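Local coordinates for KaiC domain-containing protein (Pyrococcus horikoshii, PDB 2ZTS), which probably binds ATP as a KaiC-like member of the P-loop NTPase superfamily, and here carries ADP and magnesium in a six-chain assembly, at residues C[129-134]-C[171-176]; C[159-164]-C[192-197]. All blocks are in the same frame, centred on the assembly; numbering follows the deposited sequence.

Contact 1 of 2, residues C[129-134]-C[171-176]; sequences RVVKAI and MGVTTI
Val131, on the last turns of helix 120-134, faces the junction where helix 157-171 gives way to strand 174-179, with the CA atoms of Val131 and Met171 8.0 Å apart. This is layer packing in the alpha/beta core of a KaiC-type P-loop NTPase, in which neighbouring helices cover one side of a mixed, mainly parallel sheet. Met171 is the last helical residue; Gly172 takes a positive phi (56°), and the chain swings through Val173 into the strand. Strand 174-179 runs beside strand 138-142, where Thr174 and Ile176 make backbone hydrogen bonds with Leu139.

No hydrogen bond joins the two segments, and the contact is purely apolar and buried. Met171, modelled as selenomethionine, is extended as far as its selenium (chi2 -178°), and that atom does the touching. It comes across the valine at a slant, and SE settles over the branch, 3.8 Å from Val131 CB and close to both methyls. The bend at chi3 (-47°) then turns CE away from the valine. Val173, in the loop before the strand, brings its CG1 methyl to Val131, the two side chains passing each other in opposite directions.

Leu139 of strand 138-142 touches both Met171 and Val173, and Val63 of strand 62-66 packs against Val131, so the helix end rests on the sheet as well as on its neighbour. Val131 thus divides its methyls: CG2 is 3.9 Å from Met171 SE, while CG1 meets that selenium and also Val173 CG1, 3.9 Å away.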
loop_
_atom_site.group_PDB
_atom_site.type_symbol
_atom_site.label_atom_id
_atom_site.label_comp_id
_atom_site.label_asym_id
_atom_site.label_seq_id
_atom_site.Cartn_x
_atom_site.Cartn_y
_atom_site.Cartn_z
ATOM N N ARG C 129 2.496 41.367 5.095
ATOM C CA ARG C 129 2.333 42.783 4.730
ATOM C C ARG C 129 0.900 43.120 4.469
ATOM O O ARG C 129 0.402 44.140 4.912
ATOM C CB ARG C 129 3.185 43.109 3.512
ATOM C CG ARG C 129 2.912 44.491 2.958
ATOM C CD ARG C 129 3.721 44.816 1.717
ATOM N NE ARG C 129 3.404 46.163 1.279
ATOM C CZ ARG C 129 3.694 46.661 0.082
ATOM N NH1 ARG C 129 3.354 47.918 -0.221
ATOM N NH2 ARG C 129 4.322 45.919 -0.801
ATOM N N VAL C 130 0.191 42.263 3.762
ATOM C CA VAL C 130 -1.180 42.576 3.389
ATOM C C VAL C 130 -2.141 42.424 4.600
ATOM O O VAL C 130 -3.101 43.225 4.766
ATOM C CB VAL C 130 -1.662 41.675 2.206
ATOM C CG1 VAL C 130 -3.155 41.851 1.932
ATOM C CG2 VAL C 130 -0.885 41.977 0.979
ATOM N N VAL C 131 -1.899 41.409 5.437
ATOM C CA VAL C 131 -2.685 41.265 6.661
ATOM C C VAL C 131 -2.566 42.550 7.492
ATOM O O VAL C 131 -3.566 43.084 7.960
ATOM C CB VAL C 131 -2.259 40.011 7.469
ATOM C CG1 VAL C 131 -2.658 40.121 8.979
ATOM C CG2 VAL C 131 -2.904 38.767 6.855
ATOM N N LYS C 132 -1.340 43.034 7.630
ATOM C CA LYS C 132 -1.050 44.227 8.446
ATOM C C LYS C 132 -1.625 45.538 7.851
ATOM O O LYS C 132 -2.257 46.327 8.564
ATOM C CB LYS C 132 0.458 44.313 8.681
ATOM C CG LYS C 132 1.045 43.216 9.634
ATOM C CD LYS C 132 0.247 43.150 10.979
ATOM C CE LYS C 132 1.066 42.607 12.169
ATOM N NZ LYS C 132 0.153 42.244 13.298
ATOM N N ALA C 133 -1.487 45.711 6.536
ATOM C CA ALA C 133 -2.053 46.860 5.816
ATOM C C ALA C 133 -3.558 47.022 5.907
ATOM O O ALA C 133 -4.030 48.142 6.023
ATOM C CB ALA C 133 -1.625 46.823 4.333
ATOM N N ILE C 134 -4.346 45.952 5.880
ATOM C CA ILE C 134 -5.773 46.148 6.057
ATOM C C ILE C 134 -6.255 45.866 7.480
ATOM O O ILE C 134 -7.428 45.928 7.720
ATOM C CB ILE C 134 -6.599 45.355 5.017
ATOM C CG1 ILE C 134 -6.519 43.828 5.269
ATOM C CG2 ILE C 134 -6.101 45.682 3.587
ATOM C CD1 ILE C 134 -7.508 43.069 4.449
HETATM N N MSE C 171 1.114 36.664 13.672
HETATM C CA MSE C 171 0.051 37.545 13.233
HETATM C C MSE C 171 -1.168 37.423 14.132
HETATM O O MSE C 171 -1.940 38.367 14.253
HETATM C CB MSE C 171 -0.352 37.238 11.814
HETATM C CG MSE C 171 0.652 37.693 10.808
HETATM SE SE MSE C 171 0.062 37.343 8.913
HETATM C CE MSE C 171 -0.559 35.439 9.033
ATOM N N GLY C 172 -1.358 36.282 14.775
ATOM C CA GLY C 172 -2.527 36.117 15.613
ATOM C C GLY C 172 -3.879 36.344 14.960
ATOM O O GLY C 172 -4.791 36.769 15.660
ATOM N N VAL C 173 -4.044 36.080 13.647
ATOM C CA VAL C 173 -5.383 36.199 13.015
ATOM C C VAL C 173 -6.134 34.860 13.058
ATOM O O VAL C 173 -5.627 33.880 13.492
ATOM C CB VAL C 173 -5.363 36.806 11.588
ATOM C CG1 VAL C 173 -4.829 38.243 11.656
ATOM C CG2 VAL C 173 -4.524 35.978 10.578
ATOM N N THR C 174 -7.402 34.865 12.727
ATOM C CA THR C 174 -8.152 33.630 12.749
ATOM C C THR C 174 -8.111 33.152 11.327
ATOM O O THR C 174 -8.557 33.864 10.454
ATOM C CB THR C 174 -9.576 33.898 13.147
ATOM O OG1 THR C 174 -9.648 34.436 14.481
ATOM C CG2 THR C 174 -10.383 32.568 13.146
ATOM N N THR C 175 -7.552 31.968 11.111
ATOM C CA THR C 175 -7.177 31.470 9.803
ATOM C C THR C 175 -7.832 30.142 9.445
ATOM O O THR C 175 -7.871 29.253 10.313
ATOM C CB THR C 175 -5.671 31.245 9.824
ATOM O OG1 THR C 175 -5.028 32.491 10.142
ATOM C CG2 THR C 175 -5.104 30.837 8.405
ATOM N N ILE C 176 -8.319 30.004 8.189
ATOM C CA ILE C 176 -8.616 28.698 7.563
ATOM C C ILE C 176 -7.551 28.356 6.490
ATOM O O ILE C 176 -7.243 29.157 5.594
ATOM C CB ILE C 176 -10.011 28.676 6.951
ATOM C CG1 ILE C 176 -11.051 28.816 8.052
ATOM C CG2 ILE C 176 -10.260 27.372 6.119
ATOM C CD1 ILE C 176 -12.478 29.141 7.552
#

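Contact 2 of 2, residues C[159-164]-C[192-197]; sequences EVLLKL and YGIEEF
Leu161 and Ile194 make the apolar part of this contact, all of it buried. Leu161 projects from helix 157-171, and its CD1 methyl alone does the touching: Leu161 CD1 has two partners in roughly perpendicular directions, Ile194 CG2 at 3.8 Å and Glu195 CG at 4.1 Å. With CG1 anti to the carbonyl carbon (chi1 -59°) and CG2 anti to the backbone N, Ile194 turns its CG2 methyl to the leucine. Ile144 of helix 144-149 touches both Leu161 and Glu195.

The polar interactions stay within the loop. Glu195 doubles back at chi2 (97°), and its carboxylate gathers the preceding backbone: Glu195 OE1 accepts Ile194 N at 3.2 Å, nearly along its C-O axis, and Tyr192 N adds weak bonds to both oxygens. Thr179 OG1, at the end of strand 174-179, is hydrogen-bonded to Glu195 OE2, tying the turn to the sheet. The carboxylate of Glu195 thus holds the loop, while its CG meets the helix.

Across the subunit boundary, Gly193 O is hydrogen-bonded to Arg191 NH1 of the second subunit, and Glu196 packs on that subunit's Thr39, part of its ADP pocket. Such a loop is consistent with a KaiC-like P-loop NTPase whose subunits meet beside the nucleotide site.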
loop_
_atom_site.group_PDB
_atom_site.type_symbol
_atom_site.label_atom_id
_atom_site.label_comp_id
_atom_site.label_asym_id
_atom_site.label_seq_id
_atom_site.Cartn_x
_atom_site.Cartn_y
_atom_site.Cartn_z
ATOM N N GLU C 159 8.883 21.769 5.324
ATOM C CA GLU C 159 9.646 22.944 5.787
ATOM C C GLU C 159 8.840 24.187 5.589
ATOM O O GLU C 159 8.786 25.044 6.459
ATOM C CB GLU C 159 11.006 23.010 5.070
ATOM C CG GLU C 159 12.009 21.953 5.554
ATOM C CD GLU C 159 12.024 20.673 4.668
ATOM O OE1 GLU C 159 10.940 20.224 4.138
ATOM O OE2 GLU C 159 13.133 20.092 4.504
ATOM N N VAL C 160 8.091 24.254 4.481
ATOM C CA VAL C 160 7.217 25.390 4.226
ATOM C C VAL C 160 6.097 25.489 5.264
ATOM O O VAL C 160 5.778 26.588 5.761
ATOM C CB VAL C 160 6.669 25.375 2.801
ATOM C CG1 VAL C 160 5.699 26.476 2.569
ATOM C CG2 VAL C 160 7.834 25.434 1.738
ATOM N N LEU C 161 5.534 24.359 5.661
ATOM C CA LEU C 161 4.497 24.396 6.703
ATOM C C LEU C 161 5.009 24.899 8.064
ATOM O O LEU C 161 4.308 25.659 8.749
ATOM C CB LEU C 161 3.799 23.065 6.816
ATOM C CG LEU C 161 2.818 22.799 5.638
ATOM C CD1 LEU C 161 2.390 21.341 5.523
ATOM C CD2 LEU C 161 1.578 23.654 5.773
ATOM N N LEU C 162 6.230 24.521 8.433
ATOM C CA LEU C 162 6.813 25.039 9.654
ATOM C C LEU C 162 7.090 26.573 9.526
ATOM O O LEU C 162 6.738 27.337 10.406
ATOM C CB LEU C 162 8.058 24.229 10.030
ATOM C CG LEU C 162 7.723 22.849 10.644
ATOM C CD1 LEU C 162 9.011 22.141 10.969
ATOM C CD2 LEU C 162 6.812 22.867 11.862
ATOM N N LYS C 163 7.599 27.044 8.390
ATOM C CA LYS C 163 7.659 28.509 8.220
ATOM C C LYS C 163 6.296 29.217 8.272
ATOM O O LYS C 163 6.180 30.305 8.863
ATOM C CB LYS C 163 8.345 28.920 6.931
ATOM C CG LYS C 163 9.790 28.601 6.780
ATOM C CD LYS C 163 10.249 29.236 5.428
ATOM C CE LYS C 163 11.702 28.981 5.064
ATOM N NZ LYS C 163 12.654 29.995 5.708
ATOM N N LEU C 164 5.251 28.615 7.687
ATOM C CA LEU C 164 3.957 29.238 7.726
ATOM C C LEU C 164 3.471 29.348 9.164
ATOM O O LEU C 164 2.838 30.345 9.534
ATOM C CB LEU C 164 2.936 28.461 6.930
ATOM C CG LEU C 164 1.486 28.814 6.974
ATOM C CD1 LEU C 164 1.219 30.250 6.561
ATOM C CD2 LEU C 164 0.818 27.907 5.973
ATOM N N TYR C 192 -0.754 15.535 3.023
ATOM C CA TYR C 192 0.681 15.269 3.341
ATOM C C TYR C 192 0.952 14.594 4.688
ATOM O O TYR C 192 2.019 14.038 4.901
ATOM C CB TYR C 192 1.551 16.555 3.188
ATOM C CG TYR C 192 1.536 17.019 1.777
ATOM C CD1 TYR C 192 2.115 16.254 0.761
ATOM C CD2 TYR C 192 0.910 18.183 1.436
ATOM C CE1 TYR C 192 2.048 16.685 -0.602
ATOM C CE2 TYR C 192 0.807 18.597 0.123
ATOM C CZ TYR C 192 1.387 17.850 -0.894
ATOM O OH TYR C 192 1.268 18.341 -2.177
ATOM N N GLY C 193 -0.025 14.616 5.581
ATOM C CA GLY C 193 0.156 14.052 6.935
ATOM C C GLY C 193 0.814 15.015 7.887
ATOM O O GLY C 193 1.269 14.609 8.963
ATOM N N ILE C 194 0.871 16.287 7.500
ATOM C CA ILE C 194 1.640 17.312 8.235
ATOM C C ILE C 194 0.726 18.501 8.605
ATOM O O ILE C 194 0.896 19.132 9.623
ATOM C CB ILE C 194 2.818 17.787 7.356
ATOM C CG1 ILE C 194 3.742 16.604 6.975
ATOM C CG2 ILE C 194 3.586 18.824 8.042
ATOM C CD1 ILE C 194 4.763 16.914 5.858
ATOM N N GLU C 195 -0.193 18.830 7.700
ATOM C CA GLU C 195 -1.012 19.997 7.807
ATOM C C GLU C 195 -1.690 20.102 9.187
ATOM O O GLU C 195 -1.823 21.203 9.726
ATOM C CB GLU C 195 -2.081 19.966 6.707
ATOM C CG GLU C 195 -1.535 20.047 5.301
ATOM C CD GLU C 195 -1.382 18.680 4.622
ATOM O OE1 GLU C 195 -0.602 17.860 5.135
ATOM O OE2 GLU C 195 -2.107 18.431 3.621
ATOM N N GLU C 196 -2.220 18.984 9.689
ATOM C CA GLU C 196 -2.903 18.944 11.000
ATOM C C GLU C 196 -2.007 19.298 12.207
ATOM O O GLU C 196 -2.517 19.735 13.247
ATOM C CB GLU C 196 -3.515 17.555 11.219
ATOM C CG GLU C 196 -2.513 16.425 11.098
ATOM C CD GLU C 196 -2.489 15.737 9.730
ATOM O OE1 GLU C 196 -2.424 16.390 8.663
ATOM O OE2 GLU C 196 -2.428 14.523 9.718
ATOM N N PHE C 197 -0.691 19.127 12.085
ATOM C CA PHE C 197 0.229 19.558 13.126
ATOM C C PHE C 197 0.425 21.083 13.275
ATOM O O PHE C 197 1.126 21.494 14.195
ATOM C CB PHE C 197 1.590 18.865 12.978
ATOM C CG PHE C 197 1.499 17.397 13.159
ATOM C CD1 PHE C 197 1.492 16.855 14.436
ATOM C CD2 PHE C 197 1.289 16.572 12.070
ATOM C CE1 PHE C 197 1.339 15.519 14.609
ATOM C CE2 PHE C 197 1.153 15.225 12.237
ATOM C CZ PHE C 197 1.167 14.688 13.487
#

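Overall arrangement
The two contacts lie 19 Å apart between centres; their nearest atoms are still about 6 Å apart, so they do not meet. Along the chain their segments alternate: 129-134, 159-164, 171-176, 192-197. Helix 157-171 connects them, giving an early turn to contact 2 and its final residue to contact 1, where strand 174-179 is about to start. Contact 1 thus joins two neighbouring helices beside the parallel part of the mixed sheet, away from the annotated sites. Contact 2 lies near the other end of the same helix, where the loop before strand 201-209 meets the second subunit. The same helix thus packs at its end against a neighbouring helix and in its first half against a loop that reaches the second subunit.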